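Local structure of angiotensin-converting enzyme (Anopheles gambiae, 6S1Y) at residues T34-W38 / W331-A335; K312-K317 / V339-T345. The protein is a zinc metallopeptidase of the angiotensin-converting enzyme family, which probably trims short peptides by removing dipeptides from their C-terminal ends. All blocks are in the same frame, centred on the assembly; numbering follows the deposited sequence.

Overall arrangement
The chain starts with the long helix 12-42, whose later turns carry 34-38. Some 270 residues on, after most of the N-terminal half has been laid down, helix 307-312 runs out into 312-317; strand 329-332 follows, then strand 339-342, paired antiparallel with it in a two-stranded hairpin. Contact 1 closes the long loop from helix 12-42 to the first strand and its exit, 331-335; contact 2 closes a short one, setting 312-317 along the second strand. The two loops cross, because 312-317 precedes 331-335 and 339-345 follows it. They meet at Arg-340, which makes cation-pi contacts with Trp-38 and Phe-333, so helix, hairpin and flanking loop form one packed unit.

Contact 1 of 2, residues T34-W38 / W331-A335; sequences TLAAW and WDFFA
Trp-38, Trp-331 and Phe-333 form an aromatic cluster that seats helix 12-42 against the first strand of the hairpin 329-342 and the turn that leaves it. Trp-38 is the middle ring. Its CG stands anti to the backbone N (chi1 169°), which sends the indole off the helix, with the CE3-CZ3 edge directed at one face of Trp-331. This is a T-shaped pair with planes at 86° and the six-membered ring of Trp-38 centred 4.8 Å from the five-membered ring of Trp-331. A face of Trp-38 in turn receives the edge of Phe-333, whose CZ lies 3.8 Å from Trp-38 CG, in an offset edge-to-face pair. The six-membered ring of Trp-331 runs under the helix backbone: Trp-38 CA makes a CH-pi contact over its face, and Ala-37 CB fits at its edge. The NE1 of Trp-331 bonds to Ser-329 OG. At the end of the strand, Asp-332 OD1 accepts the Phe-334 N-H at 3.0 Å, an Asx turn that opens the hairpin's connection. Thr-34 uses its two branches differently: OG1 hydrogen-bonds back to Lys-30 O, while CG2 meets the edge of Trp-331, 3.8 Å from its CE3, and lies 3.6 Å from Phe-333 CD2.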
loop_
_atom_site.group_PDB
_atom_site.type_symbol
_atom_site.label_atom_id
_atom_site.label_comp_id
_atom_site.label_asym_id
_atom_site.label_seq_id
_atom_site.Cartn_x
_atom_site.Cartn_y
_atom_site.Cartn_z
ATOM N N THR A 34 7.968 11.106 16.230
ATOM C CA THR A 34 7.565 11.257 14.840
ATOM C C THR A 34 8.347 12.369 14.157
ATOM O O THR A 34 8.790 12.222 13.004
ATOM C CB THR A 34 6.071 11.550 14.768
ATOM O OG1 THR A 34 5.336 10.422 15.234
ATOM C CG2 THR A 34 5.664 11.847 13.354
ATOM N N LEU A 35 8.526 13.495 14.854
ATOM C CA LEU A 35 9.216 14.630 14.265
ATOM C C LEU A 35 10.645 14.267 13.880
ATOM O O LEU A 35 11.109 14.608 12.783
ATOM C CB LEU A 35 9.194 15.795 15.248
ATOM C CG LEU A 35 9.126 17.202 14.663
ATOM C CD1 LEU A 35 8.941 18.187 15.820
ATOM C CD2 LEU A 35 10.363 17.518 13.847
ATOM N N ALA A 36 11.357 13.570 14.765
ATOM C CA ALA A 36 12.721 13.175 14.453
ATOM C C ALA A 36 12.756 12.189 13.293
ATOM O O ALA A 36 13.684 12.228 12.474
ATOM C CB ALA A 36 13.388 12.589 15.698
ATOM N N ALA A 37 11.748 11.310 13.196
ATOM C CA ALA A 37 11.684 10.372 12.076
ATOM C C ALA A 37 11.452 11.104 10.760
ATOM O O ALA A 37 12.054 10.767 9.735
ATOM C CB ALA A 37 10.587 9.337 12.329
ATOM N N TRP A 38 10.611 12.132 10.774
ATOM C CA TRP A 38 10.426 12.944 9.576
ATOM C C TRP A 38 11.737 13.563 9.107
ATOM O O TRP A 38 12.032 13.578 7.903
ATOM C CB TRP A 38 9.397 14.029 9.851
ATOM C CG TRP A 38 9.318 15.056 8.794
ATOM C CD1 TRP A 38 10.027 16.225 8.734
ATOM C CD2 TRP A 38 8.473 15.037 7.635
ATOM N NE1 TRP A 38 9.669 16.931 7.609
ATOM C CE2 TRP A 38 8.718 16.229 6.918
ATOM C CE3 TRP A 38 7.522 14.132 7.140
ATOM C CZ2 TRP A 38 8.060 16.537 5.724
ATOM C CZ3 TRP A 38 6.858 14.446 5.949
ATOM C CH2 TRP A 38 7.139 15.632 5.255
ATOM N N TRP A 331 2.088 11.675 6.875
ATOM C CA TRP A 331 2.559 11.742 8.252
ATOM C C TRP A 331 1.599 12.498 9.155
ATOM O O TRP A 331 1.116 13.571 8.811
ATOM C CB TRP A 331 3.926 12.420 8.322
ATOM C CG TRP A 331 5.021 11.613 7.711
ATOM C CD1 TRP A 331 5.187 11.325 6.387
ATOM C CD2 TRP A 331 6.111 10.995 8.401
ATOM N NE1 TRP A 331 6.319 10.561 6.213
ATOM C CE2 TRP A 331 6.895 10.334 7.435
ATOM C CE3 TRP A 331 6.493 10.926 9.743
ATOM C CZ2 TRP A 331 8.045 9.619 7.766
ATOM C CZ3 TRP A 331 7.637 10.206 10.075
ATOM C CH2 TRP A 331 8.401 9.567 9.092
ATOM N N ASP A 332 1.359 11.927 10.332
ATOM C CA ASP A 332 0.541 12.510 11.387
ATOM C C ASP A 332 1.458 12.877 12.548
ATOM O O ASP A 332 2.135 12.001 13.114
ATOM C CB ASP A 332 -0.527 11.514 11.846
ATOM C CG ASP A 332 -1.498 12.120 12.863
ATOM O OD1 ASP A 332 -1.365 13.335 13.166
ATOM O OD2 ASP A 332 -2.398 11.381 13.349
ATOM N N PHE A 333 1.491 14.158 12.904
ATOM C CA PHE A 333 2.384 14.617 13.967
ATOM C C PHE A 333 1.669 14.780 15.295
ATOM O O PHE A 333 2.239 15.347 16.228
ATOM C CB PHE A 333 3.079 15.912 13.559
ATOM C CG PHE A 333 4.074 15.720 12.450
ATOM C CD1 PHE A 333 3.687 15.814 11.124
ATOM C CD2 PHE A 333 5.383 15.399 12.739
ATOM C CE1 PHE A 333 4.592 15.620 10.112
ATOM C CE2 PHE A 333 6.294 15.190 11.736
ATOM C CZ PHE A 333 5.901 15.297 10.415
ATOM N N PHE A 334 0.438 14.278 15.403
ATOM C CA PHE A 334 -0.219 14.111 16.698
ATOM C C PHE A 334 -0.286 15.436 17.455
ATOM O O PHE A 334 -0.103 15.494 18.669
ATOM C CB PHE A 334 0.484 13.030 17.528
ATOM C CG PHE A 334 0.474 11.675 16.875
ATOM C CD1 PHE A 334 -0.587 10.809 17.063
ATOM C CD2 PHE A 334 1.513 11.276 16.048
ATOM C CE1 PHE A 334 -0.608 9.566 16.448
ATOM C CE2 PHE A 334 1.490 10.040 15.435
ATOM C CZ PHE A 334 0.429 9.186 15.640
ATOM N N ALA A 335 -0.523 16.513 16.716
ATOM C CA ALA A 335 -0.824 17.822 17.284
ATOM C C ALA A 335 -2.195 18.211 16.741
ATOM O O ALA A 335 -3.115 17.388 16.746
ATOM C CB ALA A 335 0.248 18.843 16.927
#

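Contact 2 of 2, residues K312-K317 / V339-T345; sequences KSILEK and VRIKQCT
Lys-312 lies across Arg-340, its extended chain running over the guanidinium so that CD sits above the centre of one face, 3.7 Å from Arg-340 CZ. The contact is made by methylenes; the like charges end near each other, Lys-312 NZ 4.3 Å from Arg-340 NH2, and the salt bridge of Arg-340 NE to Asp-338 probably eases this. Ser-313 turns its OG beside its own backbone N (chi1 -75°), where it accepts the N-H of Ile-341 at 3.0 Å in a nearly straight bond while also bonding to Phe-309 O. Ile-314 bridges the strand with its backbone: its N donates to Ile-341 O, and its O takes the Gln-343 N-H at 2.8 Å. The side chains of Ile-314 and Lys-342 point the same way and lie side by side, CD1 of Ile-314 4.0 Å from CD of Lys-342, both against Trp-38 and Ser-42 of helix 12-42. Leu-315 takes the other side, its CD2 near Ile-341 CG2. Thr-345 OG1 donates to Leu-315 O from above the carbonyl plane, and Lys-317 CB packs 3.9 Å from Cys-344 CB, beside the disulfide to Cys-326. A water links Lys-317 N to Thr-345 O. The loop 312-317 makes a single parallel beta bridge at the edge of the hairpin, beside the zinc-binding HExxH helix 349-368, whose Glu-358 touches Ile-341.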
loop_
_atom_site.group_PDB
_atom_site.type_symbol
_atom_site.label_atom_id
_atom_site.label_comp_id
_atom_site.label_asym_id
_atom_site.label_seq_id
_atom_site.Cartn_x
_atom_site.Cartn_y
_atom_site.Cartn_z
ATOM N N LYS A 312 4.829 22.772 5.143
ATOM C CA LYS A 312 5.833 21.821 5.596
ATOM C C LYS A 312 5.889 20.534 4.778
ATOM O O LYS A 312 6.810 19.741 4.975
ATOM C CB LYS A 312 5.575 21.484 7.078
ATOM C CG LYS A 312 5.651 22.705 8.001
ATOM C CD LYS A 312 5.283 22.355 9.439
ATOM C CE LYS A 312 5.433 23.566 10.366
ATOM N NZ LYS A 312 4.874 23.325 11.739
ATOM N N SER A 313 4.956 20.309 3.856
ATOM C CA SER A 313 5.000 19.118 3.021
ATOM C C SER A 313 6.093 19.215 1.968
ATOM O O SER A 313 6.513 20.298 1.565
ATOM C CB SER A 313 3.660 18.874 2.331
ATOM O OG SER A 313 2.703 18.363 3.257
ATOM N N ILE A 314 6.576 18.046 1.550
ATOM C CA ILE A 314 7.534 17.902 0.457
ATOM C C ILE A 314 6.793 17.203 -0.682
ATOM O O ILE A 314 6.516 15.996 -0.595
ATOM C CB ILE A 314 8.761 17.095 0.902
ATOM C CG1 ILE A 314 9.479 17.776 2.075
ATOM C CG2 ILE A 314 9.705 16.891 -0.255
ATOM C CD1 ILE A 314 10.656 16.949 2.624
ATOM N N LEU A 315 6.495 17.933 -1.759
ATOM C CA LEU A 315 5.649 17.437 -2.840
ATOM C C LEU A 315 6.370 17.280 -4.167
ATOM O O LEU A 315 5.732 16.903 -5.151
ATOM C CB LEU A 315 4.452 18.375 -3.060
ATOM C CG LEU A 315 3.725 18.859 -1.812
ATOM C CD1 LEU A 315 2.564 19.771 -2.191
ATOM C CD2 LEU A 315 3.206 17.699 -1.003
ATOM N N GLU A 316 7.656 17.600 -4.234
ATOM C CA GLU A 316 8.500 17.310 -5.386
ATOM C C GLU A 316 9.797 16.746 -4.827
ATOM O O GLU A 316 10.115 16.958 -3.651
ATOM C CB GLU A 316 8.853 18.531 -6.240
ATOM C CG GLU A 316 7.697 19.281 -6.869
ATOM C CD GLU A 316 8.100 20.072 -8.127
ATOM O OE1 GLU A 316 9.316 20.255 -8.386
ATOM O OE2 GLU A 316 7.184 20.495 -8.863
ATOM N N LYS A 317 10.567 16.061 -5.672
ATOM C CA LYS A 317 11.910 15.647 -5.272
ATOM C C LYS A 317 12.793 16.884 -5.133
ATOM O O LYS A 317 12.913 17.658 -6.089
ATOM C CB LYS A 317 12.529 14.687 -6.285
ATOM C CG LYS A 317 13.756 13.944 -5.753
ATOM C CD LYS A 317 14.352 13.032 -6.832
ATOM C CE LYS A 317 15.620 12.326 -6.372
ATOM N NZ LYS A 317 16.267 11.584 -7.503
ATOM N N VAL A 339 -0.035 17.956 9.550
ATOM C CA VAL A 339 -0.127 16.753 8.738
ATOM C C VAL A 339 0.637 17.022 7.454
ATOM O O VAL A 339 0.561 18.129 6.902
ATOM C CB VAL A 339 -1.600 16.367 8.457
ATOM C CG1 VAL A 339 -2.296 15.942 9.756
ATOM C CG2 VAL A 339 -2.353 17.513 7.797
ATOM N N ARG A 340 1.388 16.022 6.983
ATOM C CA ARG A 340 2.299 16.281 5.881
ATOM C C ARG A 340 2.446 15.066 4.975
ATOM O O ARG A 340 2.409 13.918 5.421
ATOM C CB ARG A 340 3.696 16.685 6.377
ATOM C CG ARG A 340 3.694 17.663 7.520
ATOM C CD ARG A 340 5.105 18.064 7.919
ATOM N NE ARG A 340 5.145 18.524 9.306
ATOM C CZ ARG A 340 6.256 18.847 9.957
ATOM N NH1 ARG A 340 7.424 18.776 9.346
ATOM N NH2 ARG A 340 6.189 19.233 11.224
ATOM N N ILE A 341 2.675 15.355 3.698
ATOM C CA ILE A 341 3.001 14.350 2.704
ATOM C C ILE A 341 4.416 14.604 2.225
ATOM O O ILE A 341 4.815 15.756 2.008
ATOM C CB ILE A 341 1.993 14.372 1.530
ATOM C CG1 ILE A 341 0.679 13.740 1.990
ATOM C CG2 ILE A 341 2.579 13.685 0.297
ATOM C CD1 ILE A 341 -0.480 13.841 0.981
ATOM N N LYS A 342 5.168 13.526 2.049
ATOM C CA LYS A 342 6.478 13.562 1.418
ATOM C C LYS A 342 6.370 12.662 0.193
ATOM O O LYS A 342 6.239 11.437 0.319
ATOM C CB LYS A 342 7.568 13.096 2.384
ATOM C CG LYS A 342 8.957 13.050 1.780
ATOM C CD LYS A 342 10.039 13.000 2.874
ATOM C CE LYS A 342 9.831 11.845 3.856
ATOM N NZ LYS A 342 10.184 10.526 3.274
ATOM N N GLN A 343 6.390 13.268 -0.986
ATOM C CA GLN A 343 6.195 12.545 -2.229
ATOM C C GLN A 343 7.061 13.166 -3.306
ATOM O O GLN A 343 7.048 14.390 -3.496
ATOM C CB GLN A 343 4.722 12.565 -2.662
ATOM C CG GLN A 343 4.440 11.697 -3.888
ATOM C CD GLN A 343 2.956 11.531 -4.172
ATOM O OE1 GLN A 343 2.111 11.708 -3.296
ATOM N NE2 GLN A 343 2.634 11.179 -5.416
ATOM N N CYS A 344 7.808 12.323 -4.012
ATOM C CA CYS A 344 8.625 12.786 -5.133
ATOM C C CYS A 344 7.772 12.738 -6.403
ATOM O O CYS A 344 8.050 12.053 -7.380
ATOM C CB CYS A 344 9.914 11.979 -5.221
ATOM S SG CYS A 344 10.919 12.152 -3.672
ATOM N N THR A 345 6.718 13.553 -6.352
ATOM C CA THR A 345 5.677 13.589 -7.366
ATOM C C THR A 345 6.197 13.871 -8.767
ATOM O O THR A 345 7.028 14.756 -8.985
ATOM C CB THR A 345 4.650 14.665 -6.992
ATOM O OG1 THR A 345 4.332 14.557 -5.597
ATOM C CG2 THR A 345 3.367 14.499 -7.806
HETATM O O HOH W 1 9.602 15.193 -8.265
#